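Local atomic coordinates of ThiJ/PfpI domain protein (Brachyspira murdochii, PDB entry 4HCJ), a protein that belongs to the DJ-1/PfpI family, binds metal ions and is probably a hydrolase of undefined substrate. Residues N8-M14 with Y36-S42; C81-W85 with S109-I113; V104-G108 with S161-F165; N124-L128 with T155-P159. All coordinates share one frame; numbering follows the deposited sequence. Where two conformers were deposited one is given.

Interaction 1 of 4, residues N8-M14 with Y36-S42; sequences NNILYVM and YKTKVSS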
# COMPACT_ATOMS: atom_id res chain seq x y z
N ASN A 8 -10.83 -11.61 4.70
CA ASN A 8 -11.37 -10.31 5.06
C ASN A 8 -10.39 -9.49 5.90
O ASN A 8 -10.81 -8.70 6.74
CB ASN A 8 -12.75 -10.39 5.74
CG ASN A 8 -13.82 -11.00 4.83
OD1 ASN A 8 -13.63 -11.13 3.62
ND2 ASN A 8 -14.96 -11.35 5.41
N ASN A 9 -9.09 -9.67 5.65
CA ASN A 9 -8.04 -8.93 6.34
C ASN A 9 -7.16 -8.19 5.33
O ASN A 9 -6.86 -8.71 4.25
CB ASN A 9 -7.12 -9.87 7.13
CG ASN A 9 -7.82 -10.59 8.25
OD1 ASN A 9 -8.73 -10.07 8.90
ND2 ASN A 9 -7.38 -11.81 8.50
N ILE A 10 -6.72 -6.99 5.71
CA ILE A 10 -5.82 -6.18 4.90
C ILE A 10 -4.59 -5.81 5.72
O ILE A 10 -4.71 -5.41 6.88
CB ILE A 10 -6.53 -4.91 4.40
CG1 ILE A 10 -7.66 -5.27 3.43
CG2 ILE A 10 -5.54 -3.92 3.75
CD1 ILE A 10 -8.52 -4.09 3.04
N LEU A 11 -3.42 -5.93 5.11
CA LEU A 11 -2.15 -5.55 5.72
C LEU A 11 -1.67 -4.20 5.20
O LEU A 11 -1.61 -4.02 3.97
CB LEU A 11 -1.08 -6.58 5.37
CG LEU A 11 0.33 -6.26 5.87
CD1 LEU A 11 0.40 -6.33 7.40
CD2 LEU A 11 1.34 -7.19 5.23
N TYR A 12 -1.29 -3.29 6.09
CA TYR A 12 -0.54 -2.11 5.71
C TYR A 12 0.96 -2.35 5.86
O TYR A 12 1.40 -3.01 6.80
CB TYR A 12 -0.92 -0.93 6.59
CG TYR A 12 -2.30 -0.36 6.39
CD1 TYR A 12 -2.56 0.51 5.34
CD2 TYR A 12 -3.34 -0.66 7.27
CE1 TYR A 12 -3.80 1.08 5.16
CE2 TYR A 12 -4.59 -0.08 7.11
CZ TYR A 12 -4.82 0.78 6.05
OH TYR A 12 -6.06 1.36 5.94
N VAL A 13 1.73 -1.76 4.95
CA VAL A 13 3.17 -1.62 5.08
C VAL A 13 3.46 -0.13 5.09
O VAL A 13 3.08 0.58 4.15
CB VAL A 13 3.90 -2.29 3.89
CG1 VAL A 13 5.36 -1.88 3.83
CG2 VAL A 13 3.74 -3.81 3.96
N MSE A 14 4.11 0.38 6.14
CA MSE A 14 4.37 1.81 6.21
C MSE A 14 5.50 2.10 7.17
O MSE A 14 5.89 1.25 7.99
CB MSE A 14 3.10 2.59 6.59
CG MSE A 14 2.64 2.42 8.02
SE MSE A 14 0.72 2.86 8.06
CE MSE A 14 0.54 3.32 9.91
N TYR A 36 -13.33 -5.35 6.35
CA TYR A 36 -11.93 -5.74 6.21
C TYR A 36 -11.14 -5.24 7.41
O TYR A 36 -10.88 -4.04 7.54
CB TYR A 36 -11.34 -5.21 4.89
CG TYR A 36 -11.96 -5.90 3.70
CD1 TYR A 36 -11.50 -7.14 3.26
CD2 TYR A 36 -13.06 -5.34 3.06
CE1 TYR A 36 -12.13 -7.81 2.20
CE2 TYR A 36 -13.69 -5.99 2.01
CZ TYR A 36 -13.22 -7.22 1.58
OH TYR A 36 -13.85 -7.88 0.55
N LYS A 37 -10.73 -6.17 8.27
CA LYS A 37 -9.92 -5.82 9.42
C LYS A 37 -8.48 -5.60 9.02
O LYS A 37 -7.92 -6.33 8.20
CB LYS A 37 -10.02 -6.90 10.49
CG LYS A 37 -11.40 -6.93 11.11
CD LYS A 37 -11.42 -7.63 12.44
CE LYS A 37 -12.85 -7.84 12.89
NZ LYS A 37 -13.21 -7.06 14.09
N THR A 38 -7.88 -4.58 9.61
CA THR A 38 -6.55 -4.15 9.17
C THR A 38 -5.50 -4.41 10.24
O THR A 38 -5.79 -4.40 11.44
CB THR A 38 -6.52 -2.64 8.77
OG1 THR A 38 -6.71 -1.81 9.92
CG2 THR A 38 -7.57 -2.31 7.71
N LYS A 39 -4.28 -4.64 9.77
CA LYS A 39 -3.10 -4.70 10.62
C LYS A 39 -2.05 -3.81 10.00
O LYS A 39 -2.06 -3.58 8.78
CB LYS A 39 -2.57 -6.13 10.73
CG LYS A 39 -3.55 -7.12 11.33
CD LYS A 39 -3.75 -6.88 12.81
CE LYS A 39 -4.66 -7.95 13.42
NZ LYS A 39 -4.23 -9.30 12.98
N VAL A 40 -1.13 -3.33 10.83
CA VAL A 40 0.01 -2.53 10.37
C VAL A 40 1.29 -3.33 10.57
O VAL A 40 1.55 -3.84 11.67
CB VAL A 40 0.11 -1.20 11.15
CG1 VAL A 40 1.41 -0.48 10.84
CG2 VAL A 40 -1.08 -0.31 10.85
N SER A 41 2.09 -3.40 9.51
CA SER A 41 3.47 -3.88 9.60
C SER A 41 4.45 -2.74 9.38
O SER A 41 4.21 -1.83 8.57
CB SER A 41 3.76 -5.05 8.65
OG SER A 41 3.76 -4.68 7.28
N SER A 42 5.56 -2.81 10.10
CA SER A 42 6.60 -1.81 10.00
C SER A 42 7.90 -2.41 10.54
O SER A 42 8.06 -3.62 10.62
CB SER A 42 6.20 -0.51 10.73
OG SER A 42 7.08 0.56 10.41
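Tyr12 lies obliquely against Thr38 across two neighbouring parallel strands, 9-13 and 37-42. Together with helix 21-33 they form a beta-alpha-beta unit of the alpha-beta-alpha sandwich. The Tyr12 ring brings CE2 to 3.6 Å from Thr38 CB, and Thr38 OG1 lies at the ring edge, in its plane. The same face of the sheet carries Ile10, whose CD1 packs on Tyr36 CB at 3.6 Å. Helix 21-33 covers this face: Tyr12 OH bonds Ser27, and Tyr24 meets the Tyr12 ring edge-to-face. Next along, the selenomethionine at Met14 crosses Val40 at about a right angle, with Met14 CE 4.0 Å from Val40 CG1. Leu11 and Val13 point to the other face, where both touch Ser41 OG. Backbone bonds run in the alternating pattern of parallel strands, and the one from Tyr12 N to Lys39 O is nearly straight at 176°. Tyr12 O is gripped twice, by Ser41 N at 2.8 Å and by Ser41 OG at 2.9 Å. The Ser41 hydroxyl gets there because chi1 (69°) sets OG between its own backbone N and carbonyl carbon. Past the last strand pair, Ser42 OG donates to Met14 O at 2.8 Å, in the carbonyl plane.

Interaction 2 of 4, residues C81-W85 with S109-I113; sequences CITLW and SGVVI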
# COMPACT_ATOMS: atom_id res chain seq x y z
N CYS A 81 8.15 7.22 4.07
CA CYS A 81 8.20 6.05 3.19
C CYS A 81 9.52 5.98 2.40
O CYS A 81 9.95 4.90 2.00
CB CYS A 81 7.01 6.05 2.23
SG CYS A 81 6.86 4.56 1.23
N ILE A 82 10.16 7.13 2.18
CA ILE A 82 11.38 7.15 1.40
C ILE A 82 12.44 6.22 1.99
O ILE A 82 13.21 5.60 1.26
CB ILE A 82 11.90 8.59 1.22
CG1 ILE A 82 10.87 9.42 0.44
CG2 ILE A 82 13.24 8.62 0.50
CD1 ILE A 82 11.09 10.92 0.50
N THR A 83 12.41 6.07 3.31
CA THR A 83 13.33 5.18 4.02
C THR A 83 13.12 3.70 3.66
O THR A 83 13.99 2.88 3.91
CB THR A 83 13.24 5.36 5.56
OG1 THR A 83 11.97 4.89 6.05
CG2 THR A 83 13.42 6.84 5.93
N LEU A 84 11.96 3.37 3.10
CA LEU A 84 11.59 2.00 2.74
C LEU A 84 11.68 1.70 1.25
O LEU A 84 11.51 0.56 0.84
CB LEU A 84 10.15 1.73 3.19
CG LEU A 84 9.86 1.90 4.68
CD1 LEU A 84 8.37 1.67 4.97
CD2 LEU A 84 10.72 0.96 5.49
N TRP A 85 11.96 2.72 0.44
CA TRP A 85 11.94 2.55 -1.00
C TRP A 85 12.92 1.51 -1.52
O TRP A 85 12.62 0.78 -2.48
CB TRP A 85 12.22 3.89 -1.66
CG TRP A 85 11.07 4.82 -1.71
CD1 TRP A 85 9.79 4.62 -1.26
CD2 TRP A 85 11.09 6.11 -2.30
NE1 TRP A 85 9.01 5.72 -1.53
CE2 TRP A 85 9.78 6.65 -2.19
CE3 TRP A 85 12.08 6.88 -2.93
CZ2 TRP A 85 9.45 7.90 -2.69
CZ3 TRP A 85 11.75 8.12 -3.42
CH2 TRP A 85 10.44 8.62 -3.30
N SER A 109 3.63 7.88 -2.14
CA SER A 109 4.99 7.37 -2.16
C SER A 109 5.10 5.85 -1.94
O SER A 109 6.13 5.27 -2.26
CB SER A 109 5.86 8.12 -1.16
OG SER A 109 6.00 9.47 -1.58
N GLY A 110 4.05 5.22 -1.43
CA GLY A 110 4.07 3.77 -1.34
C GLY A 110 4.23 3.06 -2.68
O GLY A 110 4.78 1.96 -2.75
N VAL A 111 3.77 3.70 -3.76
CA VAL A 111 3.86 3.11 -5.09
C VAL A 111 5.32 2.86 -5.48
O VAL A 111 5.61 1.93 -6.23
CB VAL A 111 3.13 3.98 -6.14
CG1 VAL A 111 3.25 3.40 -7.55
CG2 VAL A 111 1.65 4.12 -5.77
N VAL A 112 6.25 3.71 -5.00
CA VAL A 112 7.65 3.54 -5.34
C VAL A 112 8.22 2.20 -4.86
O VAL A 112 9.07 1.62 -5.52
CB VAL A 112 8.49 4.74 -4.88
CG1 VAL A 112 9.98 4.53 -5.20
CG2 VAL A 112 7.98 6.01 -5.53
N ILE A 113 7.76 1.70 -3.71
CA ILE A 113 8.21 0.39 -3.25
C ILE A 113 7.86 -0.67 -4.30
O ILE A 113 8.67 -1.54 -4.63
CB ILE A 113 7.60 0.03 -1.89
CG1 ILE A 113 8.12 0.99 -0.81
CG2 ILE A 113 7.89 -1.42 -1.51
CD1 ILE A 113 7.36 0.90 0.52
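Trp85 lays its indole against Val112 and Ser109, joining the loop before helix 88-99 to the start of helix 110-116. In this DJ-1/PfpI fold, helix 110-116 follows strand 103-107 through Gly108, whose positive phi (56°) marks the tight turn corresponding to the nucleophile elbow of relatives. From CB, the Trp85 side chain leaves with CG anti to its carbonyl carbon (chi1 -79°), and CG lies 3.7 Å from Val112 CG1. CD1 passes Ile113 CG1 at 4.0 Å. NE1 gives a weak hydrogen bond to Ser109 O, 3.0 Å long and bent to 134°. Val112 CG1 sits over the centre of the five-membered ring in a CH-pi contact, 3.6 Å from its centroid. Ile82 CA lies over the opposite face, nearer the rim. Farther out, CZ2 meets Val112 CG2 at 3.7 Å, and Ser109 CB sits at the indole edge. A leucine in place of Trp85 would probably leave Ser109 O without this donor and Val112 without its flat partner. The ring of His134, in helix 132-137, also meets the indole. Beside the indole, Ile113 extends the apolar contact to the loop. Its CD1 reaches Leu84 CB at 3.9 Å and Cys81 SG at 3.8 Å.

Interaction 3 of 4, residues V104-G108 with S161-F165; sequences VAGIG and SSKDF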
# COMPACT_ATOMS: atom_id res chain seq x y z
N VAL A 104 -2.32 -6.15 -4.46
CA VAL A 104 -1.16 -5.36 -4.11
C VAL A 104 -1.49 -3.91 -4.42
O VAL A 104 -1.68 -3.56 -5.61
CB VAL A 104 0.11 -5.83 -4.85
CG1 VAL A 104 1.32 -5.11 -4.29
CG2 VAL A 104 0.28 -7.35 -4.72
N ALA A 105 -1.58 -3.09 -3.39
CA ALA A 105 -2.07 -1.74 -3.56
C ALA A 105 -1.08 -0.75 -2.97
O ALA A 105 -0.47 -1.04 -1.93
CB ALA A 105 -3.44 -1.58 -2.90
N GLY A 106 -0.92 0.41 -3.59
CA GLY A 106 -0.07 1.45 -3.05
C GLY A 106 -0.66 2.81 -3.32
O GLY A 106 -1.32 3.03 -4.35
N ILE A 107 -0.37 3.74 -2.42
CA ILE A 107 -0.85 5.10 -2.54
C ILE A 107 0.28 6.07 -2.30
O ILE A 107 1.12 5.89 -1.41
CB ILE A 107 -2.08 5.36 -1.62
CG1 ILE A 107 -2.57 6.80 -1.75
CG2 ILE A 107 -1.81 4.95 -0.16
CD1 ILE A 107 -3.97 7.03 -1.19
N GLY A 108 0.33 7.12 -3.11
CA GLY A 108 1.37 8.11 -2.97
C GLY A 108 2.74 7.47 -3.04
O GLY A 108 3.00 6.61 -3.88
N SER A 161 -6.37 11.44 -2.72
CA SER A 161 -7.13 10.34 -3.29
C SER A 161 -7.35 9.17 -2.34
O SER A 161 -7.71 8.09 -2.77
CB SER A 161 -6.46 9.87 -4.58
OG SER A 161 -6.44 10.92 -5.52
N SER A 162 -7.15 9.39 -1.04
CA SER A 162 -7.21 8.30 -0.07
C SER A 162 -8.55 7.55 -0.07
O SER A 162 -8.57 6.31 -0.03
CB SER A 162 -6.91 8.81 1.35
OG SER A 162 -5.63 9.40 1.41
N LYS A 163 -9.65 8.29 -0.09
CA LYS A 163 -10.96 7.64 -0.05
C LYS A 163 -11.28 6.92 -1.36
O LYS A 163 -11.77 5.78 -1.35
CB LYS A 163 -12.06 8.65 0.31
CG LYS A 163 -11.89 9.23 1.70
CD LYS A 163 -12.91 10.33 2.01
CE LYS A 163 -12.65 10.97 3.38
NZ LYS A 163 -13.40 12.26 3.51
N ASP A 164 -10.99 7.57 -2.48
CA ASP A 164 -11.20 6.91 -3.77
C ASP A 164 -10.37 5.63 -3.90
O ASP A 164 -10.83 4.61 -4.43
CB ASP A 164 -10.84 7.87 -4.92
CG ASP A 164 -11.82 9.01 -5.08
OD1 ASP A 164 -12.96 8.91 -4.59
OD2 ASP A 164 -11.46 10.00 -5.76
N PHE A 165 -9.14 5.69 -3.40
CA PHE A 165 -8.24 4.54 -3.39
C PHE A 165 -8.85 3.41 -2.57
O PHE A 165 -8.94 2.27 -3.03
CB PHE A 165 -6.91 4.97 -2.78
CG PHE A 165 -5.95 3.86 -2.47
CD1 PHE A 165 -5.36 3.12 -3.48
CD2 PHE A 165 -5.62 3.58 -1.14
CE1 PHE A 165 -4.41 2.14 -3.18
CE2 PHE A 165 -4.68 2.60 -0.84
CZ PHE A 165 -4.08 1.88 -1.85
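Ala105 and Ile107 of strand 103-107 both point toward helix 162-174 and meet the ring of Phe165. The strand lies inside the mixed sheet of an alpha-beta-alpha sandwich, and the helix packs on one face. Ala105 comes first: its CB lies 3.7 Å from CZ, the far end of the Phe165 ring. At Gly106 the backbone takes over, and its carbonyl O comes 3.4 Å from Phe165 CE1. That oxygen is also joined to strand 153-156 by a backbone bond with Ala156. Ile107 makes the broadest contact. Its CB stands over the centre of the Phe165 ring, 3.9 Å from the centroid and 11° off the normal, a CH-pi arrangement. Ile107 CG2 touches Phe165 CE2 at 3.8 Å. The other branch runs out extended, with CG1 anti to the backbone N (chi1 180°), and carries CD1 along the ring to Ser162 CA at 3.7 Å. One isoleucine thus covers both the ring and the first turn of the helix. With CG anti to its backbone N (chi1 170°), Phe165 turns its ring toward the strand and also packs on Val74, Val154 and Ala156 of the sheet. No hydrogen bond links the two segments. The hydroxyl of Ser162 turns to Pro159 O instead, while Ser161 OG bonds Asn157. Phe165 N closes the first helix turn, donating to Ser161 O at 2.9 Å.

Interaction 4 of 4, residues N124-L128 with T155-P159; sequences NVTCL and TANGP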
# COMPACT_ATOMS: atom_id res chain seq x y z
N ASN A 124 -0.09 -0.31 -15.95
CA ASN A 124 -0.69 1.01 -15.82
C ASN A 124 -0.90 1.36 -14.36
O ASN A 124 -1.52 0.58 -13.61
CB ASN A 124 -2.04 1.08 -16.53
CG ASN A 124 -1.93 0.89 -18.02
OD1 ASN A 124 -0.86 0.99 -18.62
ND2 ASN A 124 -3.06 0.65 -18.65
N VAL A 125 -0.40 2.53 -13.96
CA VAL A 125 -0.43 2.96 -12.57
C VAL A 125 -0.62 4.46 -12.50
O VAL A 125 -0.54 5.17 -13.51
CB VAL A 125 0.87 2.60 -11.81
CG1 VAL A 125 1.19 1.11 -11.91
CG2 VAL A 125 2.04 3.44 -12.30
N THR A 126 -0.84 4.94 -11.28
CA THR A 126 -0.62 6.34 -10.99
C THR A 126 0.26 6.43 -9.75
O THR A 126 0.60 5.41 -9.14
CB THR A 126 -1.95 7.11 -10.88
OG1 THR A 126 -1.64 8.50 -10.78
CG2 THR A 126 -2.77 6.63 -9.69
N CYS A 127 0.67 7.65 -9.39
CA CYS A 127 1.64 7.82 -8.32
C CYS A 127 1.69 9.28 -7.96
O CYS A 127 1.06 10.12 -8.60
CB CYS A 127 3.04 7.34 -8.74
SG CYS A 127 3.76 8.26 -10.12
N LEU A 128 2.42 9.58 -6.89
CA LEU A 128 2.63 10.94 -6.48
C LEU A 128 3.40 11.64 -7.60
O LEU A 128 4.40 11.12 -8.12
CB LEU A 128 3.40 10.96 -5.17
CG LEU A 128 3.43 12.26 -4.39
CD1 LEU A 128 2.04 12.61 -3.84
CD2 LEU A 128 4.45 12.14 -3.28
N THR A 155 -3.29 1.38 -7.62
CA THR A 155 -2.43 2.48 -7.22
C THR A 155 -3.24 3.77 -7.15
O THR A 155 -4.29 3.91 -7.80
CB THR A 155 -1.21 2.65 -8.15
OG1 THR A 155 -1.66 2.84 -9.50
CG2 THR A 155 -0.26 1.45 -8.08
N ALA A 156 -2.75 4.72 -6.36
CA ALA A 156 -3.37 6.03 -6.24
C ALA A 156 -2.31 7.09 -6.04
O ALA A 156 -1.18 6.81 -5.63
CB ALA A 156 -4.40 6.06 -5.12
N ASN A 157 -2.68 8.34 -6.32
CA ASN A 157 -1.69 9.39 -6.49
C ASN A 157 -1.36 10.23 -5.25
O ASN A 157 -0.70 11.25 -5.38
CB ASN A 157 -2.05 10.30 -7.66
CG ASN A 157 -3.24 11.17 -7.38
OD1 ASN A 157 -3.91 11.02 -6.37
ND2 ASN A 157 -3.54 12.07 -8.31
N GLY A 158 -1.79 9.82 -4.06
CA GLY A 158 -1.42 10.52 -2.85
C GLY A 158 -2.61 10.81 -1.96
O GLY A 158 -3.71 10.30 -2.17
N PRO A 159 -2.39 11.66 -0.94
CA PRO A 159 -3.37 11.77 0.14
C PRO A 159 -4.71 12.34 -0.30
O PRO A 159 -5.71 11.99 0.32
CB PRO A 159 -2.68 12.67 1.17
CG PRO A 159 -1.56 13.34 0.42
CD PRO A 159 -1.14 12.38 -0.63
O HOH W 1 -2.35 0.47 -10.83
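Thr155 OG1 is gripped from two sources. The backbone N of Thr126 donates to it at 2.9 Å, nearly straight at 165°. The hydroxyl in turn donates to a water at 2.8 Å, and that water donates to Asn124 O. One threonine hydroxyl therefore ties down the 124-128 segment at two points, directly and through water. Its chi1 of 58° puts OG1 between the backbone N and the carbonyl carbon of Thr155 and brings OG1 to 3.3 Å from Val125 CA. A valine at Thr155 would probably leave Thr126 N without its acceptor and the water without a donor, so that the segment would be held less firmly. Residues 125-128 and 155-158 run nearly the same way, their end-to-end directions 14° apart, but no backbone-to-backbone hydrogen bond joins them. The methyl CG2 of Thr126 rests on Ala156 CA at 3.6 Å, while its OG1 bonds Glu145 O. Farther along, Asn157 CB approaches Cys127 O at 3.3 Å; the Asn157 amide is held by Ser161 and Asn146. Leu128 brings CD1 to 3.4 Å from Asn157 O. At Gly158 a side chain would clash with that same CD1, and the backbone angles themselves also call for glycine. In the DJ-1/PfpI fold the contact joins a strand of the main sheet, 153-156, to the 124-128 segment beside it. Strand 124-125 pairs with 141-142 in a small parallel sheet, while strand 153-156 sits between 103-107 and 147-150. Helix 110-116 presents Val111 to Cys127 and Thr155, and helix 132-137 packs on Val125 and Cys127.

All four contacts are largely buried, but only interaction 1 also has clearly exposed residues. It is also the one built on a ladder of backbone bonds between strands. Interaction 3 is apolar, a helix on a sheet face, and interaction 2 is mostly so, with one weak bond. Interaction 4 depends on a hydroxyl and a water. Interactions 1, 3 and 4 reach the same main sheet, and strands 103-107 and 153-156, used by 3 and 4, are neighbours in it. Val111, in the 109-113 segment of interaction 2, touches both of these contacts, at Gly106 and at Thr126. Met14 of interaction 1 packs on Leu84 of interaction 2.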